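Local coordinates for Cas13d (uncultured Ruminococcus sp, PDB 6IV9), which binds a CRISPR RNA and, through its two HEPN domains, matures that RNA and cleaves target RNA, at residues Leu359-Gln369 and Lys405-Tyr416. The protein carries 2 engineered substitutions. Residues are numbered along the deposited sequence; the frame is centred on the assembly and turned at random.
Sequences LYYDFIVLKSQ and KLMDFLLFCNYY. With nucleotides of chain B.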
ATOM      1  N   LEU A 359      16.141   3.350 -24.575  1.00 27.48           N
ATOM      2  CA  LEU A 359      14.708   3.558 -24.268  1.00 30.54           C
ATOM      3  C   LEU A 359      14.125   2.301 -23.620  1.00 29.73           C
ATOM      4  O   LEU A 359      13.311   2.431 -22.747  1.00 30.71           O
ATOM      5  CB  LEU A 359      13.957   3.933 -25.542  1.00 29.61           C
ATOM      6  CG  LEU A 359      14.116   5.380 -25.989  1.00 34.48           C
ATOM      7  CD1 LEU A 359      13.706   5.551 -27.433  1.00 37.31           C
ATOM      8  CD2 LEU A 359      13.328   6.314 -25.102  1.00 38.84           C
ATOM      9  N   TYR A 360      14.513   1.132 -24.101  1.00 27.38           N
ATOM     10  CA  TYR A 360      13.998  -0.139 -23.549  1.00 28.51           C
ATOM     11  C   TYR A 360      14.450  -0.322 -22.102  1.00 32.97           C
ATOM     12  O   TYR A 360      13.669  -0.758 -21.289  1.00 25.90           O
ATOM     13  CB  TYR A 360      14.296  -1.327 -24.454  1.00 29.38           C
ATOM     14  CG  TYR A 360      13.436  -2.514 -24.131  1.00 26.16           C
ATOM     15  CD1 TYR A 360      12.131  -2.576 -24.561  1.00 32.36           C
ATOM     16  CD2 TYR A 360      13.905  -3.548 -23.356  1.00 29.87           C
ATOM     17  CE1 TYR A 360      11.317  -3.647 -24.255  1.00 28.88           C
ATOM     18  CE2 TYR A 360      13.111  -4.631 -23.044  1.00 26.59           C
ATOM     19  CZ  TYR A 360      11.812  -4.680 -23.494  1.00 28.47           C
ATOM     20  OH  TYR A 360      11.027  -5.742 -23.200  1.00 31.00           O
ATOM     21  N   TYR A 361      15.690   0.049 -21.801  1.00 27.66           N
ATOM     22  CA  TYR A 361      16.159  -0.047 -20.402  1.00 29.57           C
ATOM     23  C   TYR A 361      15.283   0.882 -19.561  1.00 28.34           C
ATOM     24  O   TYR A 361      14.920   0.520 -18.475  1.00 27.31           O
ATOM     25  CB  TYR A 361      17.633   0.330 -20.249  1.00 29.05           C
ATOM     26  CG  TYR A 361      18.127   0.234 -18.833  1.00 27.66           C
ATOM     27  CD1 TYR A 361      18.600  -0.955 -18.327  1.00 25.06           C
ATOM     28  CD2 TYR A 361      18.096   1.318 -17.984  1.00 26.52           C
ATOM     29  CE1 TYR A 361      19.031  -1.075 -17.024  1.00 25.35           C
ATOM     30  CE2 TYR A 361      18.517   1.216 -16.674  1.00 27.86           C
ATOM     31  CZ  TYR A 361      18.994   0.017 -16.191  1.00 24.73           C
ATOM     32  OH  TYR A 361      19.427  -0.107 -14.915  1.00 27.99           O
ATOM     33  N   ASP A 362      14.978   2.057 -20.091  1.00 26.67           N
ATOM     34  CA  ASP A 362      14.125   3.021 -19.358  1.00 29.40           C
ATOM     35  C   ASP A 362      12.749   2.396 -19.151  1.00 28.46           C
ATOM     36  O   ASP A 362      12.285   2.383 -18.040  1.00 28.79           O
ATOM     37  CB  ASP A 362      13.973   4.313 -20.155  1.00 32.74           C
ATOM     38  CG  ASP A 362      13.060   5.358 -19.543  1.00 38.66           C
ATOM     39  OD1 ASP A 362      12.079   4.993 -18.919  1.00 41.50           O
ATOM     40  OD2 ASP A 362      13.335   6.522 -19.736  1.00 42.75           O
ATOM     41  N   PHE A 363      12.199   1.807 -20.192  1.00 26.05           N
ATOM     42  CA  PHE A 363      10.845   1.221 -20.139  1.00 27.86           C
ATOM     43  C   PHE A 363      10.777   0.138 -19.062  1.00 28.94           C
ATOM     44  O   PHE A 363       9.762   0.032 -18.436  1.00 28.42           O
ATOM     45  CB  PHE A 363      10.514   0.667 -21.522  1.00 27.44           C
ATOM     46  CG  PHE A 363       9.199  -0.049 -21.648  1.00 27.65           C
ATOM     47  CD1 PHE A 363       8.028   0.651 -21.836  1.00 29.78           C
ATOM     48  CD2 PHE A 363       9.142  -1.424 -21.610  1.00 32.22           C
ATOM     49  CE1 PHE A 363       6.826  -0.011 -21.965  1.00 31.98           C
ATOM     50  CE2 PHE A 363       7.939  -2.083 -21.738  1.00 33.21           C
ATOM     51  CZ  PHE A 363       6.786  -1.374 -21.909  1.00 30.25           C
ATOM     52  N   ILE A 364      11.797  -0.701 -18.946  1.00 27.30           N
ATOM     53  CA  ILE A 364      11.798  -1.773 -17.912  1.00 27.08           C
ATOM     54  C   ILE A 364      12.091  -1.272 -16.492  1.00 28.87           C
ATOM     55  O   ILE A 364      11.324  -1.568 -15.612  1.00 25.51           O
ATOM     56  CB  ILE A 364      12.780  -2.887 -18.312  1.00 27.85           C
ATOM     57  CG1 ILE A 364      12.367  -3.549 -19.623  1.00 30.49           C
ATOM     58  CG2 ILE A 364      12.937  -3.902 -17.200  1.00 28.46           C
ATOM     59  CD1 ILE A 364      11.089  -4.323 -19.537  1.00 31.30           C
ATOM     60  N   VAL A 365      13.175  -0.531 -16.318  1.00 25.73           N
ATOM     61  CA  VAL A 365      13.671  -0.155 -14.967  1.00 27.90           C
ATOM     62  C   VAL A 365      13.158   1.200 -14.476  1.00 26.83           C
ATOM     63  O   VAL A 365      12.856   1.293 -13.303  1.00 26.52           O
ATOM     64  CB  VAL A 365      15.208  -0.196 -14.955  1.00 27.56           C
ATOM     65  CG1 VAL A 365      15.776   0.181 -13.613  1.00 28.89           C
ATOM     66  CG2 VAL A 365      15.731  -1.548 -15.390  1.00 27.76           C
ATOM     67  N   LEU A 366      13.225   2.221 -15.317  1.00 26.95           N
ATOM     68  CA  LEU A 366      12.769   3.577 -14.938  1.00 30.51           C
ATOM     69  C   LEU A 366      11.253   3.719 -15.102  1.00 26.74           C
ATOM     70  O   LEU A 366      10.676   4.505 -14.375  1.00 28.45           O
ATOM     71  CB  LEU A 366      13.526   4.617 -15.767  1.00 35.76           C
ATOM     72  CG  LEU A 366      15.030   4.691 -15.528  1.00 43.49           C
ATOM     73  CD1 LEU A 366      15.350   4.808 -14.060  1.00 48.54           C
ATOM     74  CD2 LEU A 366      15.722   3.483 -16.080  1.00 52.40           C
ATOM     75  N   LYS A 367      10.685   2.997 -16.058  1.00 24.24           N
ATOM     76  CA  LYS A 367       9.234   3.034 -16.328  1.00 27.89           C
ATOM     77  C   LYS A 367       8.772   4.478 -16.523  1.00 29.83           C
ATOM     78  O   LYS A 367       7.800   4.879 -15.929  1.00 25.95           O
ATOM     79  CB  LYS A 367       8.450   2.219 -15.302  1.00 27.59           C
ATOM     80  CG  LYS A 367       8.781   0.737 -15.276  1.00 27.13           C
ATOM     81  CD  LYS A 367       7.639  -0.118 -14.846  1.00 26.79           C
ATOM     82  CE  LYS A 367       8.065  -1.511 -14.464  1.00 30.36           C
ATOM     83  NZ  LYS A 367       8.801  -2.183 -15.542  1.00 27.56           N
ATOM     84  N   SER A 368       9.433   5.182 -17.443  1.00 27.35           N
ATOM     85  CA  SER A 368       9.114   6.584 -17.827  1.00 27.59           C
ATOM     86  C   SER A 368       7.721   6.655 -18.449  1.00 24.51           C
ATOM     87  O   SER A 368       7.093   7.677 -18.357  1.00 28.41           O
ATOM     88  CB  SER A 368      10.140   7.176 -18.730  1.00 31.90           C
ATOM     89  OG  SER A 368      11.299   7.477 -18.012  1.00 29.96           O
ATOM     90  N   GLN A 369       7.224   5.534 -18.959  1.00 23.45           N
ATOM     91  CA  GLN A 369       5.864   5.444 -19.554  1.00 25.55           C
ATOM     92  C   GLN A 369       4.801   5.656 -18.466  1.00 27.29           C
ATOM     93  O   GLN A 369       3.667   5.920 -18.810  1.00 27.88           O
ATOM     94  CB  GLN A 369       5.656   4.127 -20.296  1.00 25.50           C
ATOM     95  CG  GLN A 369       5.525   2.923 -19.389  1.00 26.17           C
ATOM     96  CD  GLN A 369       6.867   2.317 -19.068  1.00 28.67           C
ATOM     97  OE1 GLN A 369       7.897   2.915 -19.302  1.00 28.60           O
ATOM     98  NE2 GLN A 369       6.856   1.134 -18.492  1.00 26.24           N
ATOM     99  N   LYS A 405       4.116  -5.805 -23.690  1.00 27.85           N
ATOM    100  CA  LYS A 405       5.317  -4.961 -23.490  1.00 30.45           C
ATOM    101  C   LYS A 405       5.699  -4.334 -24.831  1.00 33.34           C
ATOM    102  O   LYS A 405       5.958  -3.159 -24.881  1.00 28.35           O
ATOM    103  CB  LYS A 405       6.483  -5.801 -22.969  1.00 31.97           C
ATOM    104  CG  LYS A 405       6.534  -6.013 -21.468  1.00 34.63           C
ATOM    105  CD  LYS A 405       7.791  -6.663 -20.987  1.00 32.91           C
ATOM    106  CE  LYS A 405       7.988  -6.574 -19.495  1.00 34.70           C
ATOM    107  NZ  LYS A 405       7.002  -7.387 -18.751  1.00 34.54           N
ATOM    108  N   LEU A 406       5.688  -5.133 -25.887  1.00 30.68           N
ATOM    109  CA  LEU A 406       6.049  -4.609 -27.221  1.00 31.21           C
ATOM    110  C   LEU A 406       5.053  -3.533 -27.646  1.00 26.08           C
ATOM    111  O   LEU A 406       5.488  -2.509 -28.097  1.00 29.95           O
ATOM    112  CB  LEU A 406       6.064  -5.779 -28.205  1.00 28.97           C
ATOM    113  CG  LEU A 406       7.197  -6.766 -27.969  1.00 32.25           C
ATOM    114  CD1 LEU A 406       6.957  -8.076 -28.684  1.00 32.28           C
ATOM    115  CD2 LEU A 406       8.521  -6.159 -28.366  1.00 34.91           C
ATOM    116  N   MET A 407       3.764  -3.777 -27.474  1.00 27.38           N
ATOM    117  CA  MET A 407       2.732  -2.789 -27.860  1.00 28.57           C
ATOM    118  C   MET A 407       2.867  -1.524 -27.010  1.00 30.39           C
ATOM    119  O   MET A 407       2.878  -0.454 -27.564  1.00 30.66           O
ATOM    120  CB  MET A 407       1.338  -3.388 -27.680  1.00 29.79           C
ATOM    121  CG  MET A 407       1.047  -4.541 -28.613  1.00 33.03           C
ATOM    122  SD  MET A 407      -0.532  -5.338 -28.306  1.00 37.72           S
ATOM    123  CE  MET A 407      -0.714  -6.326 -29.785  1.00 40.75           C
ATOM    124  N   ASP A 408       3.020  -1.683 -25.701  1.00 29.95           N
ATOM    125  CA  ASP A 408       3.165  -0.545 -24.763  1.00 27.88           C
ATOM    126  C   ASP A 408       4.429   0.246 -25.122  1.00 29.59           C
ATOM    127  O   ASP A 408       4.392   1.451 -25.076  1.00 28.76           O
ATOM    128  CB  ASP A 408       3.181  -1.038 -23.316  1.00 27.53           C
ATOM    129  CG  ASP A 408       1.835  -1.532 -22.812  1.00 34.23           C
ATOM    130  OD1 ASP A 408       0.878  -1.484 -23.566  1.00 36.80           O
ATOM    131  OD2 ASP A 408       1.758  -1.934 -21.667  1.00 37.22           O
ATOM    132  N   PHE A 409       5.500  -0.447 -25.486  1.00 29.84           N
ATOM    133  CA  PHE A 409       6.768   0.235 -25.827  1.00 30.72           C
ATOM    134  C   PHE A 409       6.594   1.146 -27.045  1.00 29.15           C
ATOM    135  O   PHE A 409       7.114   2.231 -27.019  1.00 27.90           O
ATOM    136  CB  PHE A 409       7.889  -0.767 -26.060  1.00 29.32           C
ATOM    137  CG  PHE A 409       9.215  -0.097 -26.273  1.00 30.51           C
ATOM    138  CD1 PHE A 409       9.908   0.458 -25.215  1.00 29.98           C
ATOM    139  CD2 PHE A 409       9.748   0.025 -27.540  1.00 32.25           C
ATOM    140  CE1 PHE A 409      11.129   1.076 -25.410  1.00 32.31           C
ATOM    141  CE2 PHE A 409      10.962   0.656 -27.736  1.00 32.42           C
ATOM    142  CZ  PHE A 409      11.647   1.176 -26.673  1.00 32.10           C
ATOM    143  N   LEU A 410       5.885   0.687 -28.066  1.00 30.00           N
ATOM    144  CA  LEU A 410       5.669   1.525 -29.266  1.00 31.36           C
ATOM    145  C   LEU A 410       4.890   2.777 -28.864  1.00 31.58           C
ATOM    146  O   LEU A 410       5.247   3.841 -29.291  1.00 31.66           O
ATOM    147  CB  LEU A 410       4.841   0.725 -30.264  1.00 32.62           C
ATOM    148  CG  LEU A 410       5.549  -0.428 -30.959  1.00 40.16           C
ATOM    149  CD1 LEU A 410       4.623  -1.052 -31.977  1.00 40.65           C
ATOM    150  CD2 LEU A 410       6.825   0.043 -31.619  1.00 42.42           C
ATOM    151  N   LEU A 411       3.848   2.612 -28.061  1.00 29.95           N
ATOM    152  CA  LEU A 411       3.039   3.769 -27.605  1.00 33.04           C
ATOM    153  C   LEU A 411       3.903   4.699 -26.751  1.00 26.92           C
ATOM    154  O   LEU A 411       3.792   5.885 -26.893  1.00 29.07           O
ATOM    155  CB  LEU A 411       1.870   3.239 -26.781  1.00 32.56           C
ATOM    156  CG  LEU A 411       0.885   2.354 -27.536  1.00 37.47           C
ATOM    157  CD1 LEU A 411      -0.329   2.077 -26.682  1.00 33.58           C
ATOM    158  CD2 LEU A 411       0.484   3.004 -28.841  1.00 37.71           C
ATOM    159  N   PHE A 412       4.726   4.131 -25.886  1.00 27.62           N
ATOM    160  CA  PHE A 412       5.580   4.949 -24.998  1.00 27.48           C
ATOM    161  C   PHE A 412       6.521   5.817 -25.833  1.00 32.72           C
ATOM    162  O   PHE A 412       6.592   7.001 -25.625  1.00 30.65           O
ATOM    163  CB  PHE A 412       6.426   4.005 -24.152  1.00 27.24           C
ATOM    164  CG  PHE A 412       7.636   4.611 -23.493  1.00 29.29           C
ATOM    165  CD1 PHE A 412       7.540   5.764 -22.742  1.00 30.20           C
ATOM    166  CD2 PHE A 412       8.867   4.001 -23.593  1.00 32.43           C
ATOM    167  CE1 PHE A 412       8.653   6.305 -22.133  1.00 28.99           C
ATOM    168  CE2 PHE A 412       9.976   4.541 -22.978  1.00 32.70           C
ATOM    169  CZ  PHE A 412       9.866   5.693 -22.254  1.00 29.61           C
ATOM    170  N   CYS A 413       7.184   5.218 -26.809  1.00 31.41           N
ATOM    171  CA  CYS A 413       8.129   5.962 -27.677  1.00 33.79           C
ATOM    172  C   CYS A 413       7.385   7.041 -28.468  1.00 31.38           C
ATOM    173  O   CYS A 413       7.910   8.111 -28.655  1.00 35.39           O
ATOM    174  CB  CYS A 413       8.873   4.995 -28.581  1.00 33.80           C
ATOM    175  SG  CYS A 413      10.077   4.003 -27.672  0.95 35.38           S
ATOM    176  N   ASN A 414       6.163   6.752 -28.861  1.00 32.83           N
ATOM    177  CA  ASN A 414       5.364   7.709 -29.649  1.00 34.20           C
ATOM    178  C   ASN A 414       5.162   8.996 -28.857  1.00 40.25           C
ATOM    179  O   ASN A 414       5.314  10.049 -29.434  1.00 36.79           O
ATOM    180  CB  ASN A 414       3.982   7.140 -29.914  1.00 33.44           C
ATOM    181  CG  ASN A 414       3.129   8.082 -30.722  1.00 40.86           C
ATOM    182  OD1 ASN A 414       3.399   8.305 -31.885  1.00 40.17           O
ATOM    183  ND2 ASN A 414       2.114   8.640 -30.104  1.00 36.52           N
ATOM    184  N   TYR A 415       4.832   8.885 -27.575  1.00 32.29           N
ATOM    185  CA  TYR A 415       4.552  10.085 -26.756  1.00 31.97           C
ATOM    186  C   TYR A 415       5.790  10.651 -26.063  1.00 34.01           C
ATOM    187  O   TYR A 415       5.773  11.808 -25.704  1.00 35.62           O
ATOM    188  CB  TYR A 415       3.491   9.723 -25.727  1.00 31.48           C
ATOM    189  CG  TYR A 415       2.131   9.486 -26.313  1.00 29.71           C
ATOM    190  CD1 TYR A 415       1.392  10.532 -26.813  1.00 33.52           C
ATOM    191  CD2 TYR A 415       1.584   8.225 -26.356  1.00 29.48           C
ATOM    192  CE1 TYR A 415       0.136  10.334 -27.341  1.00 30.08           C
ATOM    193  CE2 TYR A 415       0.327   8.007 -26.872  1.00 32.44           C
ATOM    194  CZ  TYR A 415      -0.395   9.068 -27.370  1.00 30.20           C
ATOM    195  OH  TYR A 415      -1.629   8.879 -27.870  1.00 36.98           O
ATOM    196  N   TYR A 416       6.774   9.811 -25.795  1.00 32.18           N
ATOM    197  CA  TYR A 416       7.988  10.236 -25.066  1.00 31.23           C
ATOM    198  C   TYR A 416       9.025  10.875 -25.986  1.00 40.47           C
ATOM    199  O   TYR A 416       9.783  11.688 -25.512  1.00 37.78           O
ATOM    200  CB  TYR A 416       8.611   9.026 -24.390  1.00 33.90           C
ATOM    201  CG  TYR A 416       9.725   9.319 -23.431  1.00 35.82           C
ATOM    202  CD1 TYR A 416       9.501  10.028 -22.269  1.00 36.62           C
ATOM    203  CD2 TYR A 416      10.996   8.851 -23.676  1.00 39.33           C
ATOM    204  CE1 TYR A 416      10.520  10.270 -21.371  1.00 38.01           C
ATOM    205  CE2 TYR A 416      12.029   9.101 -22.800  1.00 43.57           C
ATOM    206  CZ  TYR A 416      11.789   9.804 -21.638  1.00 47.12           C
ATOM    207  OH  TYR A 416      12.809  10.033 -20.775  1.00 45.80           O
TER
ATOM    208  P     U B  43       8.421  -6.113 -15.106  1.00 29.68           P
ATOM    209  OP1   U B  43       8.413  -4.768 -14.420  1.00 29.27           O
ATOM    210  OP2   U B  43       7.549  -6.333 -16.258  1.00 33.01           O
ATOM    211  O5'   U B  43       9.945  -6.310 -15.504  1.00 30.65           O
ATOM    212  C5'   U B  43      10.409  -7.542 -16.073  1.00 27.12           C
ATOM    213  C4'   U B  43      11.749  -7.324 -16.740  1.00 28.20           C
ATOM    214  O4'   U B  43      12.679  -7.047 -15.676  1.00 27.28           O
ATOM    215  C3'   U B  43      12.341  -8.550 -17.458  1.00 27.85           C
ATOM    216  O3'   U B  43      11.859  -8.495 -18.790  1.00 28.05           O
ATOM    217  C2'   U B  43      13.851  -8.300 -17.319  1.00 26.79           C
ATOM    218  O2'   U B  43      14.156  -7.259 -18.221  1.00 26.74           O
ATOM    219  C1'   U B  43      13.931  -7.698 -15.909  1.00 29.74           C
ATOM    220  N1    U B  43      14.156  -8.690 -14.849  1.00 32.36           N
ATOM    221  C2    U B  43      15.382  -9.308 -14.791  1.00 40.42           C
ATOM    222  O2    U B  43      16.295  -9.037 -15.542  1.00 45.28           O
ATOM    223  N3    U B  43      15.505 -10.254 -13.812  1.00 44.05           N
ATOM    224  C4    U B  43      14.555 -10.637 -12.902  1.00 48.68           C
ATOM    225  O4    U B  43      14.832 -11.503 -12.074  1.00 62.34           O
ATOM    226  C5    U B  43      13.311  -9.954 -13.020  1.00 44.43           C
ATOM    227  C6    U B  43      13.154  -9.029 -13.966  1.00 40.64           C
ATOM    228  P     A B  44      10.928  -9.646 -19.425  1.00 29.55           P
ATOM    229  OP1   A B  44      10.423  -9.103 -20.700  1.00 29.28           O
ATOM    230  OP2   A B  44       9.899 -10.018 -18.400  1.00 29.31           O
ATOM    231  O5'   A B  44      11.923 -10.898 -19.483  1.00 32.12           O
ATOM    232  C5'   A B  44      12.893 -10.975 -20.586  1.00 32.88           C
ATOM    233  C4'   A B  44      13.412 -12.381 -20.757  1.00 30.51           C
ATOM    234  O4'   A B  44      14.186 -12.791 -19.598  1.00 32.70           O
ATOM    235  C3'   A B  44      12.293 -13.418 -20.893  1.00 36.37           C
ATOM    236  O3'   A B  44      12.679 -14.474 -21.782  1.00 34.21           O
ATOM    237  C2'   A B  44      12.138 -13.906 -19.469  1.00 36.40           C
ATOM    238  O2'   A B  44      11.638 -15.213 -19.363  1.00 37.92           O
ATOM    239  C1'   A B  44      13.578 -13.927 -19.007  1.00 36.51           C
ATOM    240  N9    A B  44      13.710 -13.794 -17.566  1.00 41.64           N
ATOM    241  C8    A B  44      13.067 -12.939 -16.695  1.00 45.36           C
ATOM    242  N7    A B  44      13.471 -13.051 -15.454  1.00 49.02           N
ATOM    243  C5    A B  44      14.450 -14.034 -15.513  1.00 53.77           C
ATOM    244  C6    A B  44      15.276 -14.595 -14.538  1.00 61.87           C
ATOM    245  N6    A B  44      15.226 -14.248 -13.253  1.00 67.35           N
ATOM    246  N1    A B  44      16.152 -15.553 -14.925  1.00 66.34           N
ATOM    247  C2    A B  44      16.203 -15.891 -16.219  1.00 60.67           C
ATOM    248  N3    A B  44      15.483 -15.422 -17.236  1.00 58.60           N
ATOM    249  C4    A B  44      14.614 -14.490 -16.810  1.00 51.64           C
TER
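Helix 359-366 crosses helix 405-416 at 111°, with the axes 11.0 Å apart, and Phe363 faces Phe409 at the crossing. The packing is knobs-into-holes around an aromatic cluster of Tyr360, Phe363 and Phe409. Phe363 fills the hole formed by Lys405, Asp408, Phe409 and Phe412. Phe409 presents its edge to the face of Phe363, the planes nearly perpendicular at 88°, and its CB lies over the centre of that ring. Tyr360 in turn points its own edge at a face of Phe409. With an alanine at Phe363, the hole between Lys405, Asp408, Phe409 and Phe412 would probably be left partly unfilled, and the Phe409 edge would lose its face. Leu359 is the second knob; its CD2 meets the edge of Tyr416 at CD2, 3.7 Å away. Beyond the helix end, Gln369 CB presses on Phe412 CD1 at 3.5 Å. The Gln369 chain bends at chi2 (-88°), and its NE2 donates a hydrogen bond to Phe363 O, in the carbonyl plane. Asp362 OD1 accepts from both Ser368 N and Ser368 OG. Lys367, just past its helix, and Lys405 hold one RNA phosphate: Lys367 NZ hydrogen-bonds OP1 of U43 of chain B and Lys405 NZ its OP2, each at 2.8 Å.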